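Local coordinates for protein thermostable carboxypeptidase 1 (Pyrococcus furiosus, PDB 1KA2) that removes amino acids one after another from the C-terminus of peptides as a metal-dependent, homodimeric carboxypeptidase of broad specificity, at residues T358-I363 and G426-A431; Q432-I437 and V494-L499; E177-K182 and Y489-V494. All blocks are in the same frame, centred on the assembly; numbering follows the deposited sequence.

Helix 421-440 of the M32 fold serves interactions 1 and 2, and helix 488-498 serves interactions 2 and 3; helix 359-375 enters in interaction 1 and helix 169-192 in interaction 3. Interaction 1 is fully buried, near the metal site, and rests on an amide-hydroxyl hydrogen bond between neutral side chains. Interactions 2 and 3 lie farther out, each about 20 Å from the centre of the chain, and are partly buried. Interaction 2 is a weak hydrogen bond from one tyrosine to an exposed glutamate, with a second tyrosine near by, while interaction 3 is apolar and brings its backbones closer. Phe-490 links interactions 1 and 3 by packing against Asn-360, Leu-428 and Ala-431.

Interaction 1: T358-I363 and G426-A431; sequences TYNFHI and GTLLSA
Asn-360 and Thr-427 turn their polar ends into the gap between two helices: CG of Asn-360 stands anti to its own carbonyl carbon (chi1 -73°), while OG1 of Thr-427 sits between the backbone N and the carbonyl carbon (chi1 68°). The side chains approach from opposite directions, and Asn-360 ND2 donates to Thr-427 OG1 over 3.0 Å. The hydroxyl oxygen lies nearly in the amide plane, but the N-H points at it along a bent line, 145°. Thr-427 OG1 is also bonded to the carbonyl of Thr-424, and Asn-360 OD1 is bonded to Thr-424 OG1, so both ends of the amide are held by helix 421-440 and its rotation is fixed.

This joins the start of helix 359-375 to helix 421-440 inside the largely helical M32 peptidase fold, just after the predicted I/NRXXA/SD motif. Cutting Asn-360 back to an alanine removes the amide, and Thr-424 would probably lose its acceptor and the buried Thr-427 hydroxyl its donor.

Thr-427 CG2 comes obliquely against the Tyr-359 ring, 4.0 Å from Tyr-359 CD2. That ring has a cation-pi partner in Arg-303, and the Tyr-359 side chain lies about 5 Å from that of the metal ligand Glu-299. Leu-428 CD2 covers the amide from another direction, 4.0 Å from Asn-360 ND2.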
loop_
_atom_site.group_PDB
_atom_site.type_symbol
_atom_site.label_atom_id
_atom_site.label_comp_id
_atom_site.label_asym_id
_atom_site.label_seq_id
_atom_site.Cartn_x
_atom_site.Cartn_y
_atom_site.Cartn_z
ATOM N N THR A 358 -16.635 17.468 29.048
ATOM C CA THR A 358 -16.383 18.778 28.447
ATOM C C THR A 358 -16.263 18.740 26.911
ATOM O O THR A 358 -16.439 19.763 26.246
ATOM C CB THR A 358 -15.085 19.412 29.024
ATOM O OG1 THR A 358 -13.940 18.658 28.594
ATOM C CG2 THR A 358 -15.128 19.417 30.549
ATOM N N TYR A 359 -15.978 17.567 26.349
ATOM C CA TYR A 359 -15.818 17.426 24.892
ATOM C C TYR A 359 -16.910 18.054 24.026
ATOM O O TYR A 359 -16.632 18.889 23.155
ATOM C CB TYR A 359 -15.709 15.946 24.496
ATOM C CG TYR A 359 -15.398 15.724 23.026
ATOM C CD1 TYR A 359 -14.099 15.870 22.534
ATOM C CD2 TYR A 359 -16.400 15.383 22.129
ATOM C CE1 TYR A 359 -13.806 15.678 21.179
ATOM C CE2 TYR A 359 -16.126 15.194 20.775
ATOM C CZ TYR A 359 -14.828 15.342 20.307
ATOM O OH TYR A 359 -14.563 15.149 18.975
ATOM N N ASN A 360 -18.153 17.642 24.247
ATOM C CA ASN A 360 -19.238 18.163 23.436
ATOM C C ASN A 360 -19.437 19.691 23.440
ATOM O O ASN A 360 -20.102 20.231 22.555
ATOM C CB ASN A 360 -20.530 17.428 23.790
ATOM C CG ASN A 360 -20.538 15.999 23.258
ATOM O OD1 ASN A 360 -20.215 15.767 22.094
ATOM N ND2 ASN A 360 -20.911 15.043 24.099
ATOM N N PHE A 361 -18.844 20.396 24.400
ATOM C CA PHE A 361 -19.002 21.845 24.425
ATOM C C PHE A 361 -18.047 22.470 23.401
ATOM O O PHE A 361 -18.278 23.571 22.890
ATOM C CB PHE A 361 -18.780 22.390 25.848
ATOM C CG PHE A 361 -19.903 22.039 26.806
ATOM C CD1 PHE A 361 -19.729 21.077 27.798
ATOM C CD2 PHE A 361 -21.143 22.656 26.695
ATOM C CE1 PHE A 361 -20.770 20.732 28.665
ATOM C CE2 PHE A 361 -22.196 22.319 27.559
ATOM C CZ PHE A 361 -22.006 21.352 28.547
ATOM N N HIS A 362 -16.989 21.736 23.078
ATOM C CA HIS A 362 -16.028 22.186 22.074
ATOM C C HIS A 362 -16.724 22.103 20.721
ATOM O O HIS A 362 -16.504 22.932 19.842
ATOM C CB HIS A 362 -14.795 21.282 22.090
ATOM C CG HIS A 362 -13.922 21.483 23.285
ATOM N ND1 HIS A 362 -12.853 22.355 23.286
ATOM C CD2 HIS A 362 -13.964 20.934 24.522
ATOM C CE1 HIS A 362 -12.269 22.329 24.470
ATOM N NE2 HIS A 362 -12.924 21.475 25.239
ATOM N N ILE A 363 -17.584 21.106 20.561
ATOM C CA ILE A 363 -18.305 20.942 19.299
ATOM C C ILE A 363 -19.457 21.954 19.148
ATOM O O ILE A 363 -19.696 22.481 18.055
ATOM C CB ILE A 363 -18.861 19.505 19.169
ATOM C CG1 ILE A 363 -17.727 18.484 19.345
ATOM C CG2 ILE A 363 -19.529 19.334 17.823
ATOM C CD1 ILE A 363 -16.641 18.541 18.260
ATOM N N GLY A 426 -21.873 10.953 17.636
ATOM C CA GLY A 426 -21.267 9.696 18.033
ATOM C C GLY A 426 -21.210 9.527 19.539
ATOM O O GLY A 426 -21.537 8.460 20.059
ATOM N N THR A 427 -20.780 10.569 20.249
ATOM C CA THR A 427 -20.701 10.487 21.716
ATOM C C THR A 427 -22.109 10.204 22.251
ATOM O O THR A 427 -22.315 9.273 23.030
ATOM C CB THR A 427 -20.210 11.818 22.353
ATOM O OG1 THR A 427 -21.214 12.827 22.170
ATOM C CG2 THR A 427 -18.910 12.287 21.692
ATOM N N LEU A 428 -23.075 11.009 21.816
ATOM C CA LEU A 428 -24.461 10.846 22.255
ATOM C C LEU A 428 -24.959 9.440 21.953
ATOM O O LEU A 428 -25.404 8.715 22.848
ATOM C CB LEU A 428 -25.373 11.859 21.560
ATOM C CG LEU A 428 -25.019 13.349 21.696
ATOM C CD1 LEU A 428 -26.230 14.180 21.316
ATOM C CD2 LEU A 428 -24.580 13.687 23.115
ATOM N N LEU A 429 -24.892 9.060 20.683
ATOM C CA LEU A 429 -25.333 7.738 20.289
ATOM C C LEU A 429 -24.673 6.590 21.061
ATOM O O LEU A 429 -25.280 5.521 21.208
ATOM C CB LEU A 429 -25.094 7.525 18.794
ATOM C CG LEU A 429 -26.212 7.960 17.860
ATOM C CD1 LEU A 429 -26.398 9.454 17.988
ATOM C CD2 LEU A 429 -25.878 7.577 16.427
ATOM N N SER A 430 -23.437 6.780 21.526
ATOM C CA SER A 430 -22.742 5.702 22.247
ATOM C C SER A 430 -23.424 5.421 23.583
ATOM O O SER A 430 -23.439 4.278 24.071
ATOM C CB SER A 430 -21.253 6.023 22.491
ATOM O OG SER A 430 -21.064 7.021 23.485
ATOM N N ALA A 431 -23.993 6.478 24.159
ATOM C CA ALA A 431 -24.703 6.385 25.431
ATOM C C ALA A 431 -26.020 5.645 25.211
ATOM O O ALA A 431 -26.316 4.671 25.894
ATOM C CB ALA A 431 -24.975 7.779 25.982
#

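Interaction 2: Q432-I437 and V494-L499; sequences QLYYHI and VKEKYL
Tyr-435 and Glu-496 stretch toward each other across a wide separation, their CA atoms 11.8 Å apart, and only the ends of the side chains meet. Glu-496 covers the distance by being fully extended, its chain running straight out to the carboxylate. Tyr-435 has CG anti to its carbonyl carbon (chi1 -72°), which swings the ring out so that its hydroxyl comes nearer the other helix than the direction of its CB would suggest. Tyr-434 takes the other course: its CB already aims at that helix, and CG anti to the backbone N (chi1 162°) carries the ring on in the same sense.

The phenol OH of Tyr-435 donates a weak hydrogen bond to Glu-496 OE1, 3.3 Å away. OE1 arrives at the ring edge, near the ring plane, but the carboxylate itself is turned steeply, 71° from that plane. Glu-496 OE2 stands 4.1 Å from Tyr-434 OH, at the edge of that ring. This second approach is too long to bond; Tyr-434 OH is instead hydrogen-bonded to Glu-445.

The two tyrosines also pack on each other. Tyr-434 CD2 lies over the centre of one face of the Tyr-435 ring, 3.6 Å above its plane. Arg-492 makes a cation-pi contact with Tyr-435, and its charge may polarise the phenol.

Glu-496 is on the solvent-exposed side near the chain terminus. Deeper in, Tyr-434 packs on Ile-308 of helix 295-309, Trp-493 of helix 488-498 touches Tyr-435, and Val-494 turns away toward Leu-186 of helix 169-192.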
loop_
_atom_site.group_PDB
_atom_site.type_symbol
_atom_site.label_atom_id
_atom_site.label_comp_id
_atom_site.label_asym_id
_atom_site.label_seq_id
_atom_site.Cartn_x
_atom_site.Cartn_y
_atom_site.Cartn_z
ATOM N N GLN A 432 -26.791 6.108 24.233
ATOM C CA GLN A 432 -28.081 5.508 23.909
ATOM C C GLN A 432 -27.938 4.008 23.642
ATOM O O GLN A 432 -28.693 3.197 24.169
ATOM C CB GLN A 432 -28.679 6.217 22.686
ATOM C CG GLN A 432 -30.203 6.126 22.569
ATOM C CD GLN A 432 -30.769 7.035 21.483
ATOM O OE1 GLN A 432 -30.169 8.057 21.137
ATOM N NE2 GLN A 432 -31.938 6.679 20.955
ATOM N N LEU A 433 -26.965 3.649 22.813
ATOM C CA LEU A 433 -26.729 2.253 22.491
ATOM C C LEU A 433 -26.406 1.442 23.726
ATOM O O LEU A 433 -26.778 0.275 23.819
ATOM C CB LEU A 433 -25.587 2.124 21.472
ATOM C CG LEU A 433 -25.937 2.636 20.073
ATOM C CD1 LEU A 433 -24.763 2.463 19.101
ATOM C CD2 LEU A 433 -27.174 1.877 19.594
ATOM N N TYR A 434 -25.695 2.054 24.669
ATOM C CA TYR A 434 -25.318 1.367 25.901
ATOM C C TYR A 434 -26.532 0.871 26.676
ATOM O O TYR A 434 -26.551 -0.270 27.144
ATOM C CB TYR A 434 -24.488 2.282 26.813
ATOM C CG TYR A 434 -24.433 1.795 28.247
ATOM C CD1 TYR A 434 -23.833 0.569 28.572
ATOM C CD2 TYR A 434 -25.027 2.532 29.278
ATOM C CE1 TYR A 434 -23.832 0.087 29.893
ATOM C CE2 TYR A 434 -25.033 2.065 30.592
ATOM C CZ TYR A 434 -24.434 0.844 30.894
ATOM O OH TYR A 434 -24.432 0.401 32.196
ATOM N N TYR A 435 -27.538 1.730 26.817
ATOM C CA TYR A 435 -28.747 1.365 27.554
ATOM C C TYR A 435 -29.594 0.341 26.818
ATOM O O TYR A 435 -30.263 -0.474 27.445
ATOM C CB TYR A 435 -29.568 2.616 27.885
ATOM C CG TYR A 435 -28.903 3.457 28.957
ATOM C CD1 TYR A 435 -28.450 4.746 28.687
ATOM C CD2 TYR A 435 -28.654 2.926 30.223
ATOM C CE1 TYR A 435 -27.757 5.487 29.649
ATOM C CE2 TYR A 435 -27.959 3.656 31.191
ATOM C CZ TYR A 435 -27.508 4.933 30.895
ATOM O OH TYR A 435 -26.773 5.630 31.833
ATOM N N HIS A 436 -29.557 0.370 25.492
ATOM C CA HIS A 436 -30.315 -0.595 24.719
ATOM C C HIS A 436 -29.672 -1.977 24.804
ATOM O O HIS A 436 -30.369 -2.996 24.804
ATOM C CB HIS A 436 -30.422 -0.134 23.271
ATOM C CG HIS A 436 -31.461 0.924 23.064
ATOM N ND1 HIS A 436 -32.806 0.635 22.978
ATOM C CD2 HIS A 436 -31.360 2.272 22.985
ATOM C CE1 HIS A 436 -33.488 1.760 22.859
ATOM N NE2 HIS A 436 -32.635 2.768 22.861
ATOM N N ILE A 437 -28.346 -2.020 24.889
ATOM C CA ILE A 437 -27.668 -3.306 24.991
ATOM C C ILE A 437 -27.739 -3.763 26.445
ATOM O O ILE A 437 -27.808 -4.959 26.728
ATOM C CB ILE A 437 -26.179 -3.232 24.529
ATOM C CG1 ILE A 437 -25.576 -4.640 24.512
ATOM C CG2 ILE A 437 -25.374 -2.338 25.451
ATOM C CD1 ILE A 437 -24.178 -4.709 23.966
ATOM N N VAL A 494 -23.576 10.051 31.990
ATOM C CA VAL A 494 -22.660 10.901 32.742
ATOM C C VAL A 494 -23.050 11.024 34.214
ATOM O O VAL A 494 -22.198 10.912 35.095
ATOM C CB VAL A 494 -22.593 12.316 32.119
ATOM C CG1 VAL A 494 -21.765 13.251 32.994
ATOM C CG2 VAL A 494 -21.991 12.230 30.736
ATOM N N LYS A 495 -24.334 11.270 34.473
ATOM C CA LYS A 495 -24.843 11.406 35.842
ATOM C C LYS A 495 -24.562 10.150 36.654
ATOM O O LYS A 495 -24.015 10.204 37.758
ATOM C CB LYS A 495 -26.360 11.679 35.820
ATOM C CG LYS A 495 -27.131 11.272 37.092
ATOM C CD LYS A 495 -27.502 9.778 37.089
ATOM C CE LYS A 495 -28.369 9.361 38.285
ATOM N NZ LYS A 495 -27.663 9.341 39.606
ATOM N N GLU A 496 -24.951 9.020 36.079
ATOM C CA GLU A 496 -24.796 7.705 36.685
ATOM C C GLU A 496 -23.330 7.306 36.833
ATOM O O GLU A 496 -23.000 6.381 37.576
ATOM C CB GLU A 496 -25.541 6.698 35.808
ATOM C CG GLU A 496 -25.500 5.248 36.243
ATOM C CD GLU A 496 -26.216 4.353 35.242
ATOM O OE1 GLU A 496 -27.398 4.635 34.931
ATOM O OE2 GLU A 496 -25.601 3.378 34.763
ATOM N N LYS A 497 -22.446 8.016 36.138
ATOM C CA LYS A 497 -21.025 7.702 36.184
ATOM C C LYS A 497 -20.217 8.615 37.102
ATOM O O LYS A 497 -19.264 8.163 37.742
ATOM C CB LYS A 497 -20.451 7.742 34.765
ATOM C CG LYS A 497 -18.993 7.332 34.641
ATOM C CD LYS A 497 -18.610 7.245 33.168
ATOM C CE LYS A 497 -17.126 7.054 32.951
ATOM N NZ LYS A 497 -16.602 5.732 33.372
ATOM N N TYR A 498 -20.592 9.891 37.171
ATOM C CA TYR A 498 -19.878 10.841 38.026
ATOM C C TYR A 498 -20.641 11.268 39.293
ATOM O O TYR A 498 -20.131 12.057 40.099
ATOM C CB TYR A 498 -19.479 12.081 37.213
ATOM C CG TYR A 498 -18.398 11.812 36.184
ATOM C CD1 TYR A 498 -18.674 11.855 34.817
ATOM C CD2 TYR A 498 -17.100 11.483 36.583
ATOM C CE1 TYR A 498 -17.682 11.573 33.874
ATOM C CE2 TYR A 498 -16.107 11.203 35.651
ATOM C CZ TYR A 498 -16.403 11.248 34.301
ATOM O OH TYR A 498 -15.414 10.969 33.388
ATOM N N LEU A 499 -21.848 10.740 39.476
ATOM C CA LEU A 499 -22.653 11.078 40.648
ATOM C C LEU A 499 -23.234 9.834 41.323
ATOM O O LEU A 499 -23.072 8.723 40.771
ATOM C CB LEU A 499 -23.789 12.022 40.241
ATOM C CG LEU A 499 -23.342 13.262 39.462
ATOM C CD1 LEU A 499 -24.553 14.010 38.955
ATOM C CD2 LEU A 499 -22.488 14.149 40.353
ATOM O OXT LEU A 499 -23.850 9.990 42.398
#

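Interaction 3: E177-K182 and Y489-V494; sequences EVLEKK and YFVRWV
Val-491 fits between Leu-179 and Lys-182, and these three side chains carry a helix-to-helix packing contact in the mainly helical M32 fold. It joins helix 169-192 to helix 488-498 at the C-terminal end of the chain, over 300 residues away in sequence. The backbones come close here, with the CA atoms of Lys-182 and Val-491 separated by 6.8 Å, and no hydrogen bond crosses the interface.

Val-491 has the largest share of the surface, 68 of 167 Å², and uses both of its methyls. With CG1 anti to the backbone N (chi1 180°) and CG2 anti to the carbonyl carbon, the fork opens toward the other helix. Val-491 CG1 rests 3.9 Å from the backbone oxygen Lys-182 O, while Val-491 CG2 lies 4.2 Å from Leu-179 CD1.

Leu-179 reaches this spot with the end of its side chain, since its CB does not aim at the valine. Both of its torsions are displaced from staggered values (chi1 -99°, chi2 27°), which may reflect the neighbours it must fit among: besides Val-491 it touches Leu-428 of helix 421-440 and Ala-487. Phe-490 borders the same apolar patch, packing on Leu-183 and Leu-428, and one face of its ring is covered off-centre by Val-494 CG2.

Lys-182 divides its length between two tasks. The chain beyond CG is extended and leads away from the valine, taking NZ to a salt bridge with Glu-488, so the ammonium group plays no part in the packing. The base of the side chain does: Lys-182 CB sits astride the fork, 4.2 Å from both Val-491 CG1 and Val-491 CG2.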
loop_
_atom_site.group_PDB
_atom_site.type_symbol
_atom_site.label_atom_id
_atom_site.label_comp_id
_atom_site.label_asym_id
_atom_site.label_seq_id
_atom_site.Cartn_x
_atom_site.Cartn_y
_atom_site.Cartn_z
ATOM N N GLU A 177 -29.447 21.781 22.699
ATOM C CA GLU A 177 -30.307 22.481 23.651
ATOM C C GLU A 177 -30.418 21.600 24.890
ATOM O O GLU A 177 -30.253 22.065 26.016
ATOM C CB GLU A 177 -31.698 22.723 23.047
ATOM C CG GLU A 177 -31.682 23.682 21.867
ATOM C CD GLU A 177 -33.062 23.949 21.295
ATOM O OE1 GLU A 177 -33.763 22.976 20.949
ATOM O OE2 GLU A 177 -33.439 25.134 21.181
ATOM N N VAL A 178 -30.691 20.318 24.661
ATOM C CA VAL A 178 -30.811 19.342 25.734
ATOM C C VAL A 178 -29.507 19.250 26.520
ATOM O O VAL A 178 -29.516 18.996 27.726
ATOM C CB VAL A 178 -31.155 17.951 25.164
ATOM C CG1 VAL A 178 -30.968 16.879 26.232
ATOM C CG2 VAL A 178 -32.580 17.949 24.647
ATOM N N LEU A 179 -28.386 19.452 25.835
ATOM C CA LEU A 179 -27.079 19.397 26.484
ATOM C C LEU A 179 -26.812 20.656 27.299
ATOM O O LEU A 179 -26.401 20.574 28.455
ATOM C CB LEU A 179 -25.974 19.200 25.439
ATOM C CG LEU A 179 -25.431 17.776 25.222
ATOM C CD1 LEU A 179 -26.472 16.732 25.578
ATOM C CD2 LEU A 179 -24.982 17.620 23.775
ATOM N N GLU A 180 -27.056 21.819 26.705
ATOM C CA GLU A 180 -26.827 23.076 27.406
ATOM C C GLU A 180 -27.652 23.275 28.680
ATOM O O GLU A 180 -27.219 23.980 29.592
ATOM C CB GLU A 180 -27.051 24.263 26.467
ATOM C CG GLU A 180 -25.791 24.697 25.754
ATOM C CD GLU A 180 -25.902 26.079 25.143
ATOM O OE1 GLU A 180 -26.569 26.221 24.093
ATOM O OE2 GLU A 180 -25.321 27.025 25.724
ATOM N N LYS A 181 -28.827 22.657 28.760
ATOM C CA LYS A 181 -29.668 22.816 29.949
ATOM C C LYS A 181 -29.558 21.642 30.928
ATOM O O LYS A 181 -29.826 21.789 32.123
ATOM C CB LYS A 181 -31.131 22.996 29.535
ATOM C CG LYS A 181 -31.352 24.025 28.417
ATOM C CD LYS A 181 -31.035 25.463 28.839
ATOM C CE LYS A 181 -32.136 26.059 29.709
ATOM N NZ LYS A 181 -31.896 27.505 29.990
ATOM N N LYS A 182 -29.144 20.482 30.430
ATOM C CA LYS A 182 -29.040 19.312 31.285
ATOM C C LYS A 182 -27.627 18.794 31.525
ATOM O O LYS A 182 -27.323 18.303 32.611
ATOM C CB LYS A 182 -29.933 18.211 30.712
ATOM C CG LYS A 182 -31.352 18.716 30.501
ATOM C CD LYS A 182 -32.323 17.650 30.035
ATOM C CE LYS A 182 -33.727 18.239 29.939
ATOM N NZ LYS A 182 -34.711 17.262 29.416
ATOM N N TYR A 489 -29.870 10.328 26.907
ATOM C CA TYR A 489 -29.095 9.175 27.365
ATOM C C TYR A 489 -27.684 9.530 27.791
ATOM O O TYR A 489 -27.189 9.037 28.809
ATOM C CB TYR A 489 -29.031 8.097 26.287
ATOM C CG TYR A 489 -30.334 7.369 26.092
ATOM C CD1 TYR A 489 -31.237 7.767 25.113
ATOM C CD2 TYR A 489 -30.674 6.286 26.901
ATOM C CE1 TYR A 489 -32.444 7.102 24.940
ATOM C CE2 TYR A 489 -31.882 5.620 26.740
ATOM C CZ TYR A 489 -32.757 6.033 25.757
ATOM O OH TYR A 489 -33.940 5.368 25.578
ATOM N N PHE A 490 -27.030 10.379 27.008
ATOM C CA PHE A 490 -25.672 10.794 27.331
ATOM C C PHE A 490 -25.646 11.474 28.698
ATOM O O PHE A 490 -24.705 11.300 29.470
ATOM C CB PHE A 490 -25.135 11.760 26.264
ATOM C CG PHE A 490 -23.696 12.153 26.471
ATOM C CD1 PHE A 490 -22.669 11.235 26.252
ATOM C CD2 PHE A 490 -23.368 13.435 26.907
ATOM C CE1 PHE A 490 -21.333 11.589 26.463
ATOM C CE2 PHE A 490 -22.039 13.800 27.123
ATOM C CZ PHE A 490 -21.017 12.873 26.900
ATOM N N VAL A 491 -26.683 12.252 28.996
ATOM C CA VAL A 491 -26.763 12.949 30.279
ATOM C C VAL A 491 -26.889 11.971 31.454
ATOM O O VAL A 491 -26.232 12.138 32.484
ATOM C CB VAL A 491 -27.956 13.933 30.304
ATOM C CG1 VAL A 491 -28.019 14.635 31.656
ATOM C CG2 VAL A 491 -27.806 14.961 29.183
ATOM N N ARG A 492 -27.725 10.947 31.300
ATOM C CA ARG A 492 -27.891 9.961 32.358
ATOM C C ARG A 492 -26.587 9.202 32.519
ATOM O O ARG A 492 -26.090 9.045 33.636
ATOM C CB ARG A 492 -29.003 8.972 32.026
ATOM C CG ARG A 492 -29.343 8.059 33.198
ATOM C CD ARG A 492 -30.091 6.808 32.761
ATOM N NE ARG A 492 -31.105 7.095 31.749
ATOM C CZ ARG A 492 -32.014 6.221 31.331
ATOM N NH1 ARG A 492 -32.040 4.994 31.846
ATOM N NH2 ARG A 492 -32.890 6.571 30.394
ATOM N N TRP A 493 -26.033 8.725 31.403
ATOM C CA TRP A 493 -24.766 7.995 31.447
ATOM C C TRP A 493 -23.777 8.781 32.320
ATOM O O TRP A 493 -23.229 8.254 33.286
ATOM C CB TRP A 493 -24.188 7.812 30.028
ATOM C CG TRP A 493 -22.833 7.098 30.002
ATOM C CD1 TRP A 493 -22.580 5.807 30.374
ATOM C CD2 TRP A 493 -21.561 7.664 29.637
ATOM N NE1 TRP A 493 -21.235 5.535 30.272
ATOM C CE2 TRP A 493 -20.585 6.654 29.822
ATOM C CE3 TRP A 493 -21.151 8.926 29.175
ATOM C CZ2 TRP A 493 -19.227 6.865 29.562
ATOM C CZ3 TRP A 493 -19.802 9.136 28.918
ATOM C CH2 TRP A 493 -18.856 8.109 29.113
ATOM N N VAL A 494 -23.576 10.051 31.990
ATOM C CA VAL A 494 -22.660 10.901 32.742
ATOM C C VAL A 494 -23.050 11.024 34.214
ATOM O O VAL A 494 -22.198 10.912 35.095
ATOM C CB VAL A 494 -22.593 12.316 32.119
ATOM C CG1 VAL A 494 -21.765 13.251 32.994
ATOM C CG2 VAL A 494 -21.991 12.230 30.736
#